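Local coordinates for protein FMN-dependent nitronate monooxygenase (Shewanella oneidensis, PDB 5LSM) that probably uses FMN and molecular oxygen to oxidise propionate 3-nitronate to 3-oxopropanoate, consistent with a role in detoxification, at residues 156-161 with 205-210; 199-204 with 212-217; 216-219 with 223-226; 225-228 with 234-237. One frame throughout, in Å; residues are numbered along the deposited sequence.

Overall arrangement
The four contacts follow one side of a TIM-type barrel from its outer helices in to the FMN. Contact 1 sets helix 158-166 against the end of helix 197-207, and contact 2 lays the latter on strand 212-215; their centres are 9 Å apart and A161 CB lies 3.9 Å from I204 CG2. Contact 3 starts on the glycines that end contact 2 and runs into helix 221-229, which contact 4 packs on strand 234-237; the centres of contacts 3 and 4 are about 5 Å apart. Within the sheet, A214 O lies 2.7 Å from Q236 N, joining contacts 2 and 4. G217 N donates to the FMN phosphate and Q236 OE1 accepts from a ribityl hydroxyl.

Contact 1. Residues 156-161 with 205-210; sequences TTVEEA and IAAVEI
V158 and A207 meet through methyl groups alone, V158 CG1 lying 3.7 Å from A207 CB. The valine holds CG1 anti to its own backbone nitrogen (chi1 175°), and this is the branch that reaches the neighbouring helix end. The second meeting is between A161, one turn further along, and V208: A161 CB stands 4.1 Å from V208 CG1, the branch beside the valine's backbone nitrogen. No hydrogen bond crosses between the two segments, and the area they bury together is modest, 127 Å². The pairing joins two consecutive outer helices of the TIM-type barrel, the start of helix 158-166 and the C-terminal end of helix 197-207, with V208 the first residue to leave helical geometry. Beneath them, A161 and V208 both rest on I172 of strand 171-175, so this part of the interface is closed off by the sheet, while A207 lies toward its outer edge. Further out, the first turn of helix 158-166 is set by its own polar groups. T157 is the N-cap, its OG1 accepting from E160 N at 3.2 Å. E160 in turn reaches back, extended at chi2, to the preceding loop, where its OE1 takes two bonds from one residue: T156 N at 2.8 Å, met nearly end-on to the C-O bond, and T156 OG1 at 2.7 Å, on the syn side but 29° out of the carboxylate plane. The other carboxylate oxygen, OE2, accepts from the backbone nitrogens of F186 and L187 in a separate loop.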
loop_
_atom_site.group_PDB
_atom_site.type_symbol
_atom_site.label_atom_id
_atom_site.label_comp_id
_atom_site.label_asym_id
_atom_site.label_seq_id
_atom_site.Cartn_x
_atom_site.Cartn_y
_atom_site.Cartn_z
ATOM N N THR A 156 1.785 8.788 9.083
ATOM C CA THR A 156 1.365 8.147 7.825
ATOM C C THR A 156 1.824 8.880 6.574
ATOM O O THR A 156 1.514 8.450 5.462
ATOM C CB THR A 156 -0.166 7.986 7.723
ATOM O OG1 THR A 156 -0.796 9.278 7.622
ATOM C CG2 THR A 156 -0.714 7.199 8.916
ATOM N N THR A 157 2.552 9.978 6.750
ATOM C CA THR A 157 3.183 10.677 5.648
ATOM C C THR A 157 4.513 11.270 6.134
ATOM O O THR A 157 4.768 11.346 7.336
ATOM C CB THR A 157 2.313 11.852 5.153
ATOM O OG1 THR A 157 2.118 12.785 6.231
ATOM C CG2 THR A 157 0.968 11.374 4.628
ATOM N N VAL A 158 5.288 11.801 5.195
ATOM C CA VAL A 158 6.495 12.532 5.510
ATOM C C VAL A 158 6.234 13.835 6.265
ATOM O O VAL A 158 7.003 14.195 7.155
ATOM C CB VAL A 158 7.331 12.815 4.238
ATOM C CG1 VAL A 158 8.532 13.682 4.573
ATOM C CG2 VAL A 158 7.802 11.501 3.637
ATOM N N GLU A 159 5.164 14.541 5.922
ATOM C CA GLU A 159 4.831 15.783 6.631
ATOM C C GLU A 159 4.529 15.508 8.095
ATOM O O GLU A 159 4.988 16.238 8.966
ATOM C CB GLU A 159 3.633 16.473 6.011
ATOM C CG GLU A 159 3.960 17.246 4.751
ATOM C CD GLU A 159 4.025 16.373 3.508
ATOM O OE1 GLU A 159 3.382 15.281 3.483
ATOM O OE2 GLU A 159 4.719 16.798 2.550
ATOM N N GLU A 160 3.750 14.454 8.351
ATOM C CA GLU A 160 3.411 14.060 9.710
ATOM C C GLU A 160 4.674 13.692 10.491
ATOM O O GLU A 160 4.832 14.080 11.643
ATOM C CB GLU A 160 2.394 12.902 9.707
ATOM C CG GLU A 160 0.945 13.387 9.607
ATOM C CD GLU A 160 -0.077 12.293 9.307
ATOM O OE1 GLU A 160 0.283 11.103 9.331
ATOM O OE2 GLU A 160 -1.257 12.638 9.036
ATOM N N ALA A 161 5.607 13.010 9.837
ATOM C CA ALA A 161 6.843 12.629 10.498
ATOM C C ALA A 161 7.661 13.879 10.906
ATOM O O ALA A 161 8.256 13.924 11.986
ATOM C CB ALA A 161 7.654 11.721 9.595
ATOM N N ILE A 205 12.536 7.823 6.605
ATOM C CA ILE A 205 13.908 7.728 7.126
ATOM C C ILE A 205 14.802 8.783 6.466
ATOM O O ILE A 205 15.646 9.370 7.124
ATOM C CB ILE A 205 14.513 6.315 6.909
ATOM C CG1 ILE A 205 13.948 5.325 7.924
ATOM C CG2 ILE A 205 16.039 6.330 7.007
ATOM C CD1 ILE A 205 14.044 3.886 7.460
ATOM N N ALA A 206 14.586 9.042 5.175
ATOM C CA ALA A 206 15.359 10.057 4.441
ATOM C C ALA A 206 15.130 11.453 4.990
ATOM O O ALA A 206 15.996 12.317 4.906
ATOM C CB ALA A 206 15.016 10.024 2.952
ATOM N N ALA A 207 13.953 11.680 5.539
ATOM C CA ALA A 207 13.532 13.018 5.910
ATOM C C ALA A 207 13.867 13.380 7.365
ATOM O O ALA A 207 13.863 14.542 7.714
ATOM C CB ALA A 207 12.029 13.156 5.668
ATOM N N VAL A 208 13.994 12.388 8.239
ATOM C CA VAL A 208 14.168 12.662 9.670
ATOM C C VAL A 208 15.506 12.141 10.157
ATOM O O VAL A 208 16.135 11.319 9.509
ATOM C CB VAL A 208 13.036 12.063 10.552
ATOM C CG1 VAL A 208 11.676 12.505 10.058
ATOM C CG2 VAL A 208 13.107 10.544 10.619
ATOM N N GLU A 209 15.941 12.651 11.296
ATOM C CA GLU A 209 17.185 12.217 11.892
ATOM C C GLU A 209 16.933 11.199 12.988
ATOM O O GLU A 209 17.782 10.371 13.249
ATOM C CB GLU A 209 17.945 13.413 12.451
ATOM C CG GLU A 209 18.496 14.348 11.384
ATOM C CD GLU A 209 18.698 15.759 11.909
ATOM O OE1 GLU A 209 18.177 16.712 11.288
ATOM O OE2 GLU A 209 19.342 15.911 12.970
ATOM N N ILE A 210 15.752 11.243 13.601
ATOM C CA ILE A 210 15.409 10.310 14.674
ATOM C C ILE A 210 15.068 8.897 14.190
ATOM O O ILE A 210 14.969 8.658 12.991
ATOM C CB ILE A 210 14.281 10.844 15.572
ATOM C CG1 ILE A 210 12.990 11.088 14.765
ATOM C CG2 ILE A 210 14.754 12.101 16.287
ATOM C CD1 ILE A 210 11.868 11.708 15.581
#

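Contact 2. Residues 199-204 with 212-217; sequences SLLPQI and VIAAGG. With FMN (flavin mononucleotide), chain I.
L201 reaches V212 and A214 together through its branched end, and this is the tight part of the contact. With CG anti to the backbone nitrogen (chi1 -172°), the leucine brings CD1 to 3.8 Å from V212 CG1, while its forked end faces the A214 methyl, CD1 and CD2 both 3.9 Å from A214 CB. The L201 and V212 side chains run past each other in opposite directions. I204, one turn on, closes the other flank of the valine: its CG2 lies 4.0 Å from V212 CG2 and equally near CG1. All four residues are buried, and I204 also touches A174 of the adjoining strand.

The face turned from the strand is more open. P202 and Q203 are partly exposed and pack on N327 of the second subunit; Q203 also folds back along its own helix, its NE2 giving a bond of 2.8 Å to S199 O from above the carbonyl plane. The same nitrogen bonds Q326 O of the second subunit.

The axes of segments 199-204 and 212-215 approach to 9.2 Å and run nearly antiparallel, at 175°, as expected where a barrel helix covers the strand that follows it. Beyond the strand's C-terminal end, G217 N donates to FMN O2P at 3.0 Å, placing the phosphate at the mouth of the strands, the site typical of FMN-binding TIM barrels.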
loop_
_atom_site.group_PDB
_atom_site.type_symbol
_atom_site.label_atom_id
_atom_site.label_comp_id
_atom_site.label_asym_id
_atom_site.label_seq_id
_atom_site.Cartn_x
_atom_site.Cartn_y
_atom_site.Cartn_z
ATOM N N SER A 199 7.119 2.192 0.448
ATOM C CA SER A 199 7.456 3.547 0.047
ATOM C C SER A 199 7.495 4.554 1.203
ATOM O O SER A 199 8.248 5.506 1.146
ATOM C CB SER A 199 6.477 4.002 -1.028
ATOM O OG SER A 199 6.714 3.267 -2.215
ATOM N N LEU A 200 6.642 4.372 2.217
ATOM C CA LEU A 200 6.596 5.286 3.373
ATOM C C LEU A 200 7.889 5.232 4.187
ATOM O O LEU A 200 8.480 6.279 4.528
ATOM C CB LEU A 200 5.428 4.923 4.288
ATOM C CG LEU A 200 5.210 5.858 5.483
ATOM C CD1 LEU A 200 4.930 7.281 4.999
ATOM C CD2 LEU A 200 4.073 5.344 6.361
ATOM N N LEU A 201 8.323 4.010 4.482
ATOM C CA LEU A 201 9.470 3.774 5.344
ATOM C C LEU A 201 10.743 4.489 4.876
ATOM O O LEU A 201 11.276 5.322 5.617
ATOM C CB LEU A 201 9.719 2.279 5.493
ATOM C CG LEU A 201 10.764 1.877 6.521
ATOM C CD1 LEU A 201 10.332 2.369 7.895
ATOM C CD2 LEU A 201 10.940 0.354 6.523
ATOM N N PRO A 202 11.229 4.191 3.642
ATOM C CA PRO A 202 12.491 4.825 3.216
ATOM C C PRO A 202 12.371 6.329 3.018
ATOM O O PRO A 202 13.359 7.060 3.234
ATOM C CB PRO A 202 12.826 4.131 1.900
ATOM C CG PRO A 202 11.561 3.500 1.443
ATOM C CD PRO A 202 10.767 3.182 2.671
ATOM N N GLN A 203 11.170 6.812 2.688
ATOM C CA GLN A 203 10.986 8.240 2.538
ATOM C C GLN A 203 10.911 8.965 3.872
ATOM O O GLN A 203 11.517 10.014 4.020
ATOM C CB GLN A 203 9.803 8.556 1.638
ATOM C CG GLN A 203 10.125 8.267 0.168
ATOM C CD GLN A 203 8.937 8.477 -0.751
ATOM O OE1 GLN A 203 8.819 9.515 -1.415
ATOM N NE2 GLN A 203 8.050 7.494 -0.795
ATOM N N ILE A 204 10.296 8.357 4.885
ATOM C CA ILE A 204 10.381 8.925 6.226
ATOM C C ILE A 204 11.807 8.918 6.778
ATOM O O ILE A 204 12.230 9.896 7.377
ATOM C CB ILE A 204 9.402 8.269 7.234
ATOM C CG1 ILE A 204 7.977 8.780 7.003
ATOM C CG2 ILE A 204 9.791 8.635 8.664
ATOM C CD1 ILE A 204 6.918 8.086 7.846
ATOM N N VAL A 212 13.308 5.334 13.247
ATOM C CA VAL A 212 12.046 5.037 12.615
ATOM C C VAL A 212 11.687 3.574 12.825
ATOM O O VAL A 212 12.501 2.673 12.616
ATOM C CB VAL A 212 12.074 5.374 11.109
ATOM C CG1 VAL A 212 10.698 5.178 10.494
ATOM C CG2 VAL A 212 12.539 6.811 10.895
ATOM N N ILE A 213 10.485 3.377 13.348
ATOM C CA ILE A 213 9.887 2.065 13.569
ATOM C C ILE A 213 8.950 1.702 12.409
ATOM O O ILE A 213 8.045 2.468 12.051
ATOM C CB ILE A 213 9.076 2.060 14.887
ATOM C CG1 ILE A 213 9.993 2.408 16.074
ATOM C CG2 ILE A 213 8.405 0.704 15.086
ATOM C CD1 ILE A 213 9.332 3.174 17.202
ATOM N N ALA A 214 9.162 0.534 11.828
ATOM C CA ALA A 214 8.332 0.104 10.724
ATOM C C ALA A 214 7.072 -0.597 11.223
ATOM O O ALA A 214 7.143 -1.549 12.009
ATOM C CB ALA A 214 9.115 -0.784 9.783
ATOM N N ALA A 215 5.925 -0.090 10.770
ATOM C CA ALA A 215 4.620 -0.710 10.983
ATOM C C ALA A 215 3.861 -0.914 9.654
ATOM O O ALA A 215 3.820 -0.018 8.804
ATOM C CB ALA A 215 3.800 0.165 11.912
ATOM N N GLY A 216 3.200 -2.062 9.524
ATOM C CA GLY A 216 2.343 -2.361 8.373
ATOM C C GLY A 216 2.844 -3.558 7.568
ATOM O O GLY A 216 3.662 -3.413 6.680
ATOM N N GLY A 217 2.392 -4.753 7.928
ATOM C CA GLY A 217 2.700 -5.961 7.161
ATOM C C GLY A 217 3.942 -6.701 7.614
ATOM O O GLY A 217 4.449 -7.552 6.895
HETATM N N1 FMN I . -2.475 1.449 17.281
HETATM C C2 FMN I . -2.592 2.284 18.353
HETATM O O2 FMN I . -1.854 3.298 18.426
HETATM N N3 FMN I . -3.494 2.074 19.335
HETATM C C4 FMN I . -4.324 1.019 19.317
HETATM O O4 FMN I . -5.162 0.831 20.216
HETATM C C4A FMN I . -4.253 0.084 18.177
HETATM N N5 FMN I . -5.038 -0.994 18.132
HETATM C C5A FMN I . -4.938 -1.893 17.138
HETATM C C6 FMN I . -5.776 -3.004 17.180
HETATM C C7 FMN I . -5.712 -3.970 16.197
HETATM C C7M FMN I . -6.662 -5.137 16.277
HETATM C C8 FMN I . -4.737 -3.811 15.079
HETATM C C8M FMN I . -4.676 -4.864 13.994
HETATM C C9 FMN I . -3.894 -2.692 15.029
HETATM C C9A FMN I . -3.955 -1.707 16.028
HETATM N N10 FMN I . -3.097 -0.563 16.070
HETATM C C10 FMN I . -3.250 0.351 17.135
HETATM C "C1'" FMN I . -2.115 -0.265 15.011
HETATM C "C2'" FMN I . -0.777 -0.931 15.283
HETATM O "O2'" FMN I . -0.050 -0.141 16.242
HETATM C "C3'" FMN I . 0.045 -1.070 13.993
HETATM O "O3'" FMN I . 0.025 0.168 13.274
HETATM C "C4'" FMN I . -0.469 -2.148 13.037
HETATM O "O4'" FMN I . -0.993 -3.301 13.709
HETATM C "C5'" FMN I . 0.674 -2.546 12.117
HETATM O "O5'" FMN I . 0.231 -3.410 11.074
HETATM P P FMN I . 0.071 -5.003 11.235
HETATM O O1P FMN I . 1.143 -5.476 12.191
HETATM O O2P FMN I . 0.253 -5.493 9.822
HETATM O O3P FMN I . -1.311 -5.121 11.772
#

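Contact 3. Residues 216-219 with 223-226; sequences GGIV and TVRA. With FMN (flavin mononucleotide), chain I.
T223 turns its hydroxyl back onto the loop that leads into its own helix, where OG1 accepts from V219 N at 3.0 Å. This is the turn from strand 212-215 to helix 221-229 in a beta-alpha-beta unit of the TIM-type barrel, and the bond is fairly straight, 162° at the hydrogen. The threonine oxygen sits between its backbone nitrogen and carbonyl carbon (chi1 41°), which points it at the loop amide and leaves CG2 on the other branch, 3.8 Å from G217 O. D220 OD1 is a second partner of OG1. V219 and T223 meet at a slant, V219 CG2 passing 3.8 Å from the hydroxyl oxygen. I218 and V224, by contrast, cross at about a right angle and touch through one methyl each, I218 CG2 and V224 CG2, while both side chains also pack on V235 of strand 234-237. With an alanine in place of T223 the hydroxyl is gone, and V219 N would probably lose its acceptor and D220 OD1 its partner, freeing the loop to shift beside G217, whose amide binds the phosphate. The backbone angles of G216 and G217 would press any side chain against the preceding carbonyl oxygen, so the turn itself calls for glycine. F198 and M230 of the second subunit pack on I218 and T223, respectively. On the cofactor side, G216 CA comes within 3.6 Å of FMN O5'.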
loop_
_atom_site.group_PDB
_atom_site.type_symbol
_atom_site.label_atom_id
_atom_site.label_comp_id
_atom_site.label_asym_id
_atom_site.label_seq_id
_atom_site.Cartn_x
_atom_site.Cartn_y
_atom_site.Cartn_z
ATOM N N GLY A 216 3.200 -2.062 9.524
ATOM C CA GLY A 216 2.343 -2.361 8.373
ATOM C C GLY A 216 2.844 -3.558 7.568
ATOM O O GLY A 216 3.662 -3.413 6.680
ATOM N N GLY A 217 2.392 -4.753 7.928
ATOM C CA GLY A 217 2.700 -5.961 7.161
ATOM C C GLY A 217 3.942 -6.701 7.614
ATOM O O GLY A 217 4.449 -7.552 6.895
ATOM N N ILE A 218 4.448 -6.384 8.802
ATOM C CA ILE A 218 5.609 -7.095 9.326
ATOM C C ILE A 218 5.091 -8.244 10.160
ATOM O O ILE A 218 4.486 -8.034 11.228
ATOM C CB ILE A 218 6.551 -6.180 10.168
ATOM C CG1 ILE A 218 7.195 -5.090 9.296
ATOM C CG2 ILE A 218 7.697 -6.996 10.759
ATOM C CD1 ILE A 218 6.241 -4.012 8.850
ATOM N N VAL A 219 5.252 -9.456 9.633
ATOM C CA VAL A 219 4.549 -10.638 10.160
ATOM C C VAL A 219 5.456 -11.826 10.432
ATOM O O VAL A 219 5.016 -12.815 11.015
ATOM C CB VAL A 219 3.450 -11.122 9.205
ATOM C CG1 VAL A 219 2.395 -10.043 9.009
ATOM C CG2 VAL A 219 4.047 -11.539 7.871
ATOM N N THR A 223 10.004 -10.629 6.673
ATOM C CA THR A 223 9.489 -9.275 6.544
ATOM C C THR A 223 10.153 -8.337 7.555
ATOM O O THR A 223 10.402 -7.158 7.248
ATOM C CB THR A 223 7.946 -9.197 6.669
ATOM O OG1 THR A 223 7.495 -10.066 7.702
ATOM C CG2 THR A 223 7.256 -9.571 5.336
ATOM N N VAL A 224 10.482 -8.860 8.731
ATOM C CA VAL A 224 11.269 -8.089 9.698
ATOM C C VAL A 224 12.589 -7.708 9.032
ATOM O O VAL A 224 13.004 -6.539 9.078
ATOM C CB VAL A 224 11.490 -8.880 11.017
ATOM C CG1 VAL A 224 12.477 -8.187 11.944
ATOM C CG2 VAL A 224 10.166 -9.067 11.745
ATOM N N ARG A 225 13.160 -8.660 8.290
ATOM C CA ARG A 225 14.462 -8.453 7.631
ATOM C C ARG A 225 14.382 -7.366 6.559
ATOM O O ARG A 225 15.204 -6.454 6.540
ATOM C CB ARG A 225 15.018 -9.761 7.015
ATOM C CG ARG A 225 16.453 -9.631 6.495
ATOM C CD ARG A 225 17.053 -10.941 5.982
ATOM N NE ARG A 225 18.372 -10.721 5.364
ATOM C CZ ARG A 225 19.519 -10.483 6.020
ATOM N NH1 ARG A 225 19.576 -10.505 7.352
ATOM N NH2 ARG A 225 20.627 -10.225 5.332
ATOM N N ALA A 226 13.404 -7.486 5.666
ATOM C CA ALA A 226 13.152 -6.454 4.658
ATOM C C ALA A 226 13.015 -5.075 5.278
ATOM O O ALA A 226 13.522 -4.117 4.736
ATOM C CB ALA A 226 11.899 -6.786 3.867
HETATM N N1 FMN I . -2.475 1.449 17.281
HETATM C C2 FMN I . -2.592 2.284 18.353
HETATM O O2 FMN I . -1.854 3.298 18.426
HETATM N N3 FMN I . -3.494 2.074 19.335
HETATM C C4 FMN I . -4.324 1.019 19.317
HETATM O O4 FMN I . -5.162 0.831 20.216
HETATM C C4A FMN I . -4.253 0.084 18.177
HETATM N N5 FMN I . -5.038 -0.994 18.132
HETATM C C5A FMN I . -4.938 -1.893 17.138
HETATM C C6 FMN I . -5.776 -3.004 17.180
HETATM C C7 FMN I . -5.712 -3.970 16.197
HETATM C C7M FMN I . -6.662 -5.137 16.277
HETATM C C8 FMN I . -4.737 -3.811 15.079
HETATM C C8M FMN I . -4.676 -4.864 13.994
HETATM C C9 FMN I . -3.894 -2.692 15.029
HETATM C C9A FMN I . -3.955 -1.707 16.028
HETATM N N10 FMN I . -3.097 -0.563 16.070
HETATM C C10 FMN I . -3.250 0.351 17.135
HETATM C "C1'" FMN I . -2.115 -0.265 15.011
HETATM C "C2'" FMN I . -0.777 -0.931 15.283
HETATM O "O2'" FMN I . -0.050 -0.141 16.242
HETATM C "C3'" FMN I . 0.045 -1.070 13.993
HETATM O "O3'" FMN I . 0.025 0.168 13.274
HETATM C "C4'" FMN I . -0.469 -2.148 13.037
HETATM O "O4'" FMN I . -0.993 -3.301 13.709
HETATM C "C5'" FMN I . 0.674 -2.546 12.117
HETATM O "O5'" FMN I . 0.231 -3.410 11.074
HETATM P P FMN I . 0.071 -5.003 11.235
HETATM O O1P FMN I . 1.143 -5.476 12.191
HETATM O O2P FMN I . 0.253 -5.493 9.822
HETATM O O3P FMN I . -1.311 -5.121 11.772
#

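Contact 4. Residues 225-228 with 234-237; sequences RAAM and AVQV. With FMN (flavin mononucleotide), chain I.
M228 holds CG beside its backbone nitrogen (chi1 -61°) and its chain bends at chi2 (-61°), bringing the terminal methyl over the A234 backbone. This is the helix-to-strand half of a beta-alpha-beta crossover in the TIM-type barrel, helix 221-229 leading into strand 234-237. M228 CE ends 3.6 Å from A234 CA, since the A234 methyl points away from the helix. The same CE touches V235 CG1 at 3.9 Å. That branch of the valine, set beside its backbone nitrogen, is shared with A227, whose CB lies 3.7 Å from V235 CG1, so one methyl is held by two helix residues a single step apart. No hydrogen bond joins the helix to the strand here. M228 is partly exposed and also lies against P14 and L347, whereas A227 is buried and touches A214 of the adjoining strand. Q236 is turned to the cofactor: CG is anti to its backbone nitrogen (chi1 -172°), and the extended chain carries the amide to the ribityl part of FMN, where Q236 OE1 accepts from FMN O2' at 2.8 Å.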
loop_
_atom_site.group_PDB
_atom_site.type_symbol
_atom_site.label_atom_id
_atom_site.label_comp_id
_atom_site.label_asym_id
_atom_site.label_seq_id
_atom_site.Cartn_x
_atom_site.Cartn_y
_atom_site.Cartn_z
ATOM N N ARG A 225 13.160 -8.660 8.290
ATOM C CA ARG A 225 14.462 -8.453 7.631
ATOM C C ARG A 225 14.382 -7.366 6.559
ATOM O O ARG A 225 15.204 -6.454 6.540
ATOM C CB ARG A 225 15.018 -9.761 7.015
ATOM C CG ARG A 225 16.453 -9.631 6.495
ATOM C CD ARG A 225 17.053 -10.941 5.982
ATOM N NE ARG A 225 18.372 -10.721 5.364
ATOM C CZ ARG A 225 19.519 -10.483 6.020
ATOM N NH1 ARG A 225 19.576 -10.505 7.352
ATOM N NH2 ARG A 225 20.627 -10.225 5.332
ATOM N N ALA A 226 13.404 -7.486 5.666
ATOM C CA ALA A 226 13.152 -6.454 4.658
ATOM C C ALA A 226 13.015 -5.075 5.278
ATOM O O ALA A 226 13.522 -4.117 4.736
ATOM C CB ALA A 226 11.899 -6.786 3.867
ATOM N N ALA A 227 12.321 -4.975 6.413
ATOM C CA ALA A 227 12.140 -3.679 7.087
ATOM C C ALA A 227 13.462 -3.096 7.541
ATOM O O ALA A 227 13.744 -1.942 7.273
ATOM C CB ALA A 227 11.187 -3.797 8.273
ATOM N N MET A 228 14.284 -3.910 8.196
ATOM C CA MET A 228 15.543 -3.447 8.771
ATOM C C MET A 228 16.546 -3.097 7.668
ATOM O O MET A 228 17.233 -2.076 7.735
ATOM C CB MET A 228 16.131 -4.529 9.677
ATOM C CG MET A 228 15.265 -4.927 10.859
ATOM S SD MET A 228 14.974 -3.544 11.959
ATOM C CE MET A 228 14.162 -4.398 13.300
ATOM N N ALA A 234 13.608 -0.538 14.222
ATOM C CA ALA A 234 12.777 -1.508 14.928
ATOM C C ALA A 234 11.536 -1.741 14.087
ATOM O O ALA A 234 11.302 -1.024 13.093
ATOM C CB ALA A 234 12.389 -0.990 16.309
ATOM N N VAL A 235 10.741 -2.731 14.485
ATOM C CA VAL A 235 9.460 -2.999 13.833
ATOM C C VAL A 235 8.345 -3.126 14.854
ATOM O O VAL A 235 8.549 -3.662 15.944
ATOM C CB VAL A 235 9.498 -4.284 12.975
ATOM C CG1 VAL A 235 10.536 -4.150 11.876
ATOM C CG2 VAL A 235 9.803 -5.503 13.831
ATOM N N GLN A 236 7.159 -2.653 14.470
ATOM C CA GLN A 236 5.983 -2.759 15.281
ATOM C C GLN A 236 5.073 -3.763 14.633
ATOM O O GLN A 236 4.679 -3.604 13.493
ATOM C CB GLN A 236 5.280 -1.398 15.429
ATOM C CG GLN A 236 4.142 -1.420 16.432
ATOM C CD GLN A 236 3.772 -0.047 16.969
ATOM O OE1 GLN A 236 2.649 0.434 16.792
ATOM N NE2 GLN A 236 4.677 0.546 17.697
ATOM N N VAL A 237 4.705 -4.779 15.399
ATOM C CA VAL A 237 4.029 -5.932 14.874
ATOM C C VAL A 237 2.706 -6.085 15.592
ATOM O O VAL A 237 2.680 -6.175 16.822
ATOM C CB VAL A 237 4.870 -7.187 15.081
ATOM C CG1 VAL A 237 4.101 -8.430 14.675
ATOM C CG2 VAL A 237 6.148 -7.069 14.295
HETATM N N1 FMN I . -2.475 1.449 17.281
HETATM C C2 FMN I . -2.592 2.284 18.353
HETATM O O2 FMN I . -1.854 3.298 18.426
HETATM N N3 FMN I . -3.494 2.074 19.335
HETATM C C4 FMN I . -4.324 1.019 19.317
HETATM O O4 FMN I . -5.162 0.831 20.216
HETATM C C4A FMN I . -4.253 0.084 18.177
HETATM N N5 FMN I . -5.038 -0.994 18.132
HETATM C C5A FMN I . -4.938 -1.893 17.138
HETATM C C6 FMN I . -5.776 -3.004 17.180
HETATM C C7 FMN I . -5.712 -3.970 16.197
HETATM C C7M FMN I . -6.662 -5.137 16.277
HETATM C C8 FMN I . -4.737 -3.811 15.079
HETATM C C8M FMN I . -4.676 -4.864 13.994
HETATM C C9 FMN I . -3.894 -2.692 15.029
HETATM C C9A FMN I . -3.955 -1.707 16.028
HETATM N N10 FMN I . -3.097 -0.563 16.070
HETATM C C10 FMN I . -3.250 0.351 17.135
HETATM C "C1'" FMN I . -2.115 -0.265 15.011
HETATM C "C2'" FMN I . -0.777 -0.931 15.283
HETATM O "O2'" FMN I . -0.050 -0.141 16.242
HETATM C "C3'" FMN I . 0.045 -1.070 13.993
HETATM O "O3'" FMN I . 0.025 0.168 13.274
HETATM C "C4'" FMN I . -0.469 -2.148 13.037
HETATM O "O4'" FMN I . -0.993 -3.301 13.709
HETATM C "C5'" FMN I . 0.674 -2.546 12.117
HETATM O "O5'" FMN I . 0.231 -3.410 11.074
HETATM P P FMN I . 0.071 -5.003 11.235
HETATM O O1P FMN I . 1.143 -5.476 12.191
HETATM O O2P FMN I . 0.253 -5.493 9.822
HETATM O O3P FMN I . -1.311 -5.121 11.772
#